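Local coordinates for amyloid-like protein 1 (Homo sapiens, PDB 3QMK) that binds sulfated, heparin-like sugars through the helical E2 domain it shares with the amyloid precursor protein, probably as a dimer that may take part in cell-surface adhesion, at residues B[32-37]-B[87-92]; B[50-55]-B[72-77]. All coordinates share one frame; numbering follows the deposited sequence.

Overall arrangement
The modelled chain begins just before the short helix 13-18 and then enters helix 26-58. It passes segment 32-37, then segment 50-55, and turns back through the short link before helix 64-119. Segment 72-77 on this second helix meets 50-55 and closes the smaller loop, contact 2. Further on, segment 87-92 comes alongside 32-37 and closes the larger loop, contact 1. Contact 2 is therefore nested inside the loop that contact 1 closes. Both contacts tie together the same two helices of the E2 domain. Their centres lie about 25 Å apart, with contact 2 nearer the turn and contact 1 beside the bound sugar.

Contact 1: B[32-37]-B[87-92]; sequences RAKMDL and GERQRL. With SGN (2-deoxy-6-O-sulfo-2-(sulfoamino)-alpha-D-glucopyranose), chain C.
Lys34 and Arg89 reach from two antiparallel helices to the same 6-O-sulfate of the SGN sugar. Lys34 NZ donates a hydrogen bond to SGN O6S at 2.7 Å. Arg89 NH1 donates to SGN O5S at 2.9 Å, with an N-H...O angle of 147°. This oxygen lies at the edge of the guanidinium, in its plane. Lys34 CD sits over the centre of one guanidinium face, 4.1 Å above the plane. The aliphatic part of Lys34 thus covers the guanidinium, while its amine and Arg89 NH1 grip different oxygens of one sulfate. Lys34 sets out with CG anti to the backbone N (chi1 -171°), then bends at its last two torsions to bring the amine to the sulfate. A water at the guanidinium edge accepts from Arg89 NH2 at 2.9 Å and donates to Lys34 O, so a second bond in the plane restrains the group's rotation.

Beneath the polar layer, Leu92 crosses Lys34 at about a right angle and sets CD2 3.6 Å from Lys34 CA. Its other methyl, CD1, rests on Ala33 CB. Leu37 and Glu88 approach from opposite directions, and Leu37 CD1 packs 3.4 Å from Glu88 CG. The Glu88 carboxylate is held by a salt bridge from OE1 to Arg41.

The short axes run 11.2 Å apart at 175°, joining helix 26-58 to helix 64-119 in a surface contact of the E2 domain. The second subunit lies close by: its His150 also bonds the sugar, and its Gln152 packs on Arg89.

Contact 2: B[50-55]-B[72-77]; sequences REWAMA and EHFQSI
Phe74 lays its ring against Trp52 where two long antiparallel helices of the E2 domain pair as a helical hairpin. The rings slide past each other in opposite directions, with planes at 10° and little overlap. One face of each ring is instead covered by a carbon near the base of the other residue. Trp52 CA stands over the centre of the Phe74 ring, 3.7 Å from its centroid, a CH-pi contact. In return, Phe74 CB stands over the five-membered ring of Trp52. Trp52 has CG anti to its own backbone N (chi1 -172°), which swings the indole alongside the partner helix. At the far end of the Phe74 ring, Glu51 CB approaches CE1 at 3.7 Å and Ala55 CB approaches CE2 at 3.6 Å. With Phe74 replaced by alanine, the ring over Trp52 CA would be gone, and a gap is likely to open between the helices beside Glu51 CB and Ala55 CB.

His73 covers the opposite face of the Phe74 ring from its own helix. Around the indole, Asn71 and Leu78 of helix 64-119 add packing. His170 of the second subunit stacks on Trp52 and Phe167 of that subunit packs against it, so the hairpin also takes part in the dimer interface. Gln75 OE1 is hydrogen-bonded to Arg166 of the second subunit, while its amide nitrogen NE2 turns toward the indole, 4.3 Å from Trp52 CH2.

Contact 1: B[32-37]-B[87-92]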
# COMPACT_ATOMS: atom_id res chain seq x y z
N ARG B 32 -11.90 -1.63 0.73
CA ARG B 32 -12.90 -2.50 0.12
C ARG B 32 -13.16 -2.15 -1.34
O ARG B 32 -13.36 -3.03 -2.19
CB ARG B 32 -14.21 -2.44 0.91
N ALA B 33 -13.17 -0.85 -1.65
CA ALA B 33 -13.38 -0.40 -3.02
C ALA B 33 -12.15 -0.79 -3.84
O ALA B 33 -12.26 -1.29 -4.97
CB ALA B 33 -13.58 1.10 -3.05
N LYS B 34 -10.98 -0.56 -3.25
CA LYS B 34 -9.70 -0.87 -3.89
C LYS B 34 -9.62 -2.37 -4.18
O LYS B 34 -9.18 -2.76 -5.26
CB LYS B 34 -8.54 -0.45 -2.97
CG LYS B 34 -7.16 -0.52 -3.61
CD LYS B 34 -6.10 0.22 -2.75
CE LYS B 34 -5.80 -0.54 -1.44
NZ LYS B 34 -5.18 -1.88 -1.69
N MET B 35 -10.05 -3.19 -3.23
CA MET B 35 -10.00 -4.65 -3.41
C MET B 35 -11.02 -5.13 -4.47
O MET B 35 -10.70 -5.98 -5.30
CB MET B 35 -10.23 -5.35 -2.06
CG MET B 35 -10.13 -6.89 -2.09
SD MET B 35 -8.54 -7.52 -2.69
CE MET B 35 -7.34 -6.60 -1.54
N ASP B 36 -12.23 -4.59 -4.44
CA ASP B 36 -13.24 -4.98 -5.44
C ASP B 36 -12.69 -4.71 -6.85
O ASP B 36 -12.84 -5.54 -7.75
CB ASP B 36 -14.54 -4.19 -5.26
CG ASP B 36 -15.28 -4.54 -3.97
OD1 ASP B 36 -14.94 -5.57 -3.34
OD2 ASP B 36 -16.21 -3.80 -3.60
N LEU B 37 -12.08 -3.54 -7.04
CA LEU B 37 -11.54 -3.19 -8.35
C LEU B 37 -10.39 -4.12 -8.74
O LEU B 37 -10.31 -4.55 -9.90
CB LEU B 37 -11.07 -1.72 -8.38
CG LEU B 37 -12.19 -0.67 -8.38
CD1 LEU B 37 -11.61 0.74 -8.51
CD2 LEU B 37 -13.14 -0.95 -9.55
N GLY B 87 -5.91 4.76 -14.60
CA GLY B 87 -6.80 5.90 -14.39
C GLY B 87 -7.73 5.70 -13.22
O GLY B 87 -7.99 6.62 -12.43
N GLU B 88 -8.25 4.49 -13.12
CA GLU B 88 -9.16 4.09 -12.05
C GLU B 88 -8.47 4.22 -10.68
O GLU B 88 -9.08 4.67 -9.70
CB GLU B 88 -9.56 2.64 -12.29
CG GLU B 88 -10.69 2.10 -11.49
CD GLU B 88 -11.13 0.75 -12.04
OE1 GLU B 88 -10.26 -0.15 -12.15
OE2 GLU B 88 -12.33 0.59 -12.36
N ARG B 89 -7.19 3.84 -10.60
CA ARG B 89 -6.48 3.94 -9.34
C ARG B 89 -6.24 5.40 -8.96
O ARG B 89 -6.42 5.78 -7.80
CB ARG B 89 -5.13 3.21 -9.41
CG ARG B 89 -4.29 3.34 -8.15
CD ARG B 89 -5.08 2.89 -6.93
NE ARG B 89 -5.35 1.46 -6.95
CZ ARG B 89 -4.49 0.54 -6.53
NH1 ARG B 89 -3.31 0.92 -6.05
NH2 ARG B 89 -4.80 -0.75 -6.59
N GLN B 90 -5.84 6.21 -9.93
CA GLN B 90 -5.58 7.62 -9.70
C GLN B 90 -6.83 8.29 -9.15
O GLN B 90 -6.76 9.13 -8.27
CB GLN B 90 -5.15 8.29 -10.99
CG GLN B 90 -4.60 9.68 -10.79
CD GLN B 90 -3.96 10.22 -12.05
OE1 GLN B 90 -3.07 9.59 -12.63
NE2 GLN B 90 -4.40 11.40 -12.49
N ARG B 91 -7.99 7.90 -9.66
CA ARG B 91 -9.23 8.48 -9.19
C ARG B 91 -9.50 8.04 -7.73
O ARG B 91 -9.84 8.86 -6.88
CB ARG B 91 -10.37 8.03 -10.09
CG ARG B 91 -11.63 8.81 -9.89
CD ARG B 91 -12.78 8.15 -10.61
NE ARG B 91 -14.03 8.84 -10.30
CZ ARG B 91 -15.23 8.28 -10.38
NH1 ARG B 91 -15.35 7.01 -10.76
NH2 ARG B 91 -16.31 9.00 -10.08
N LEU B 92 -9.34 6.75 -7.46
CA LEU B 92 -9.56 6.21 -6.13
C LEU B 92 -8.63 6.90 -5.11
O LEU B 92 -9.06 7.32 -4.05
CB LEU B 92 -9.33 4.70 -6.15
CG LEU B 92 -9.85 3.80 -5.03
CD1 LEU B 92 -11.37 3.70 -5.08
CD2 LEU B 92 -9.24 2.42 -5.19
C1 SGN C . -0.17 -6.23 -3.22
C2 SGN C . 1.23 -6.03 -3.82
C3 SGN C . 2.12 -5.23 -2.87
C4 SGN C . 1.42 -3.91 -2.53
C5 SGN C . 0.01 -4.18 -1.97
C6 SGN C . -0.70 -2.84 -1.76
N2 SGN C . 1.86 -7.33 -4.13
O3 SGN C . 3.36 -4.95 -3.52
O4 SGN C . 2.20 -3.19 -1.57
O5 SGN C . -0.75 -4.95 -2.92
O6 SGN C . -0.85 -2.16 -3.01
S1 SGN C . 1.46 -7.82 -5.63
O1S SGN C . 1.96 -6.83 -6.64
O2S SGN C . 2.11 -9.15 -5.89
O3S SGN C . -0.03 -7.96 -5.74
S2 SGN C . -1.39 -0.83 -3.05
O4S SGN C . -0.70 0.02 -2.02
O5S SGN C . -1.17 -0.24 -4.41
O6S SGN C . -2.86 -0.88 -2.76
O HOH W 1 -7.53 -1.47 -7.12

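Contact 2: B[50-55]-B[72-77]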
# COMPACT_ATOMS: atom_id res chain seq x y z
N ARG B 50 -6.30 -15.58 -21.62
CA ARG B 50 -6.72 -16.89 -22.09
C ARG B 50 -7.08 -16.86 -23.58
O ARG B 50 -6.74 -17.77 -24.32
CB ARG B 50 -7.91 -17.42 -21.27
CG ARG B 50 -7.60 -17.55 -19.79
CD ARG B 50 -8.53 -18.52 -19.09
NE ARG B 50 -8.20 -19.90 -19.45
CZ ARG B 50 -8.70 -20.97 -18.86
NH1 ARG B 50 -9.56 -20.85 -17.86
NH2 ARG B 50 -8.33 -22.19 -19.26
N GLU B 51 -7.75 -15.79 -24.02
CA GLU B 51 -8.11 -15.64 -25.43
C GLU B 51 -6.85 -15.58 -26.30
O GLU B 51 -6.73 -16.25 -27.32
CB GLU B 51 -8.88 -14.35 -25.65
CG GLU B 51 -10.36 -14.52 -25.82
CD GLU B 51 -10.96 -13.36 -26.56
OE1 GLU B 51 -11.04 -13.39 -27.81
OE2 GLU B 51 -11.35 -12.39 -25.87
N TRP B 52 -5.92 -14.73 -25.88
CA TRP B 52 -4.66 -14.55 -26.57
C TRP B 52 -3.93 -15.89 -26.73
O TRP B 52 -3.38 -16.18 -27.79
CB TRP B 52 -3.81 -13.57 -25.78
CG TRP B 52 -2.56 -13.13 -26.45
CD1 TRP B 52 -2.18 -13.37 -27.73
CD2 TRP B 52 -1.53 -12.33 -25.86
NE1 TRP B 52 -0.96 -12.78 -27.98
CE2 TRP B 52 -0.54 -12.14 -26.84
CE3 TRP B 52 -1.34 -11.77 -24.58
CZ2 TRP B 52 0.62 -11.40 -26.60
CZ3 TRP B 52 -0.20 -11.04 -24.34
CH2 TRP B 52 0.78 -10.86 -25.35
N ALA B 53 -3.94 -16.70 -25.68
CA ALA B 53 -3.27 -18.00 -25.72
C ALA B 53 -3.95 -18.89 -26.76
O ALA B 53 -3.29 -19.53 -27.58
CB ALA B 53 -3.31 -18.68 -24.35
N MET B 54 -5.28 -18.91 -26.72
CA MET B 54 -6.06 -19.70 -27.66
C MET B 54 -5.73 -19.23 -29.07
O MET B 54 -5.51 -20.06 -29.95
CB MET B 54 -7.55 -19.54 -27.37
N ALA B 55 -5.68 -17.92 -29.28
CA ALA B 55 -5.35 -17.40 -30.61
C ALA B 55 -3.97 -17.90 -31.05
O ALA B 55 -3.79 -18.28 -32.21
CB ALA B 55 -5.38 -15.89 -30.62
N GLU B 72 -0.93 -7.68 -32.33
CA GLU B 72 -1.23 -6.27 -32.11
C GLU B 72 -2.63 -6.14 -31.53
O GLU B 72 -2.88 -5.31 -30.64
CB GLU B 72 -1.16 -5.50 -33.43
CG GLU B 72 -1.73 -4.10 -33.35
CD GLU B 72 -0.93 -3.21 -32.41
OE1 GLU B 72 -0.11 -3.74 -31.63
OE2 GLU B 72 -1.12 -1.98 -32.46
N HIS B 73 -3.55 -6.95 -32.03
CA HIS B 73 -4.91 -6.93 -31.54
C HIS B 73 -4.97 -7.19 -30.02
O HIS B 73 -5.63 -6.46 -29.30
CB HIS B 73 -5.75 -7.96 -32.29
CG HIS B 73 -7.12 -8.17 -31.71
ND1 HIS B 73 -7.40 -9.15 -30.79
CD2 HIS B 73 -8.29 -7.52 -31.94
CE1 HIS B 73 -8.68 -9.11 -30.48
NE2 HIS B 73 -9.24 -8.13 -31.16
N PHE B 74 -4.25 -8.20 -29.53
CA PHE B 74 -4.27 -8.47 -28.10
C PHE B 74 -3.45 -7.49 -27.26
O PHE B 74 -3.87 -7.12 -26.16
CB PHE B 74 -3.84 -9.92 -27.82
CG PHE B 74 -4.91 -10.91 -28.15
CD1 PHE B 74 -6.01 -11.05 -27.32
CD2 PHE B 74 -4.88 -11.62 -29.35
CE1 PHE B 74 -7.07 -11.87 -27.68
CE2 PHE B 74 -5.93 -12.44 -29.72
CZ PHE B 74 -7.04 -12.56 -28.87
N GLN B 75 -2.29 -7.08 -27.78
CA GLN B 75 -1.43 -6.11 -27.09
C GLN B 75 -2.21 -4.80 -26.97
O GLN B 75 -2.13 -4.08 -25.97
CB GLN B 75 -0.15 -5.88 -27.90
CG GLN B 75 0.76 -7.09 -27.96
CD GLN B 75 1.92 -6.98 -26.99
OE1 GLN B 75 1.85 -6.23 -26.02
NE2 GLN B 75 2.98 -7.74 -27.24
N SER B 76 -2.98 -4.51 -28.01
CA SER B 76 -3.79 -3.31 -28.06
C SER B 76 -4.89 -3.33 -26.99
O SER B 76 -5.26 -2.31 -26.42
CB SER B 76 -4.42 -3.19 -29.42
OG SER B 76 -4.67 -1.83 -29.69
N ILE B 77 -5.44 -4.52 -26.74
CA ILE B 77 -6.48 -4.64 -25.74
C ILE B 77 -5.91 -4.57 -24.33
O ILE B 77 -6.56 -4.05 -23.42
CB ILE B 77 -7.27 -5.94 -25.94
CG1 ILE B 77 -8.11 -5.82 -27.23
CG2 ILE B 77 -8.13 -6.24 -24.71
CD1 ILE B 77 -8.84 -7.09 -27.66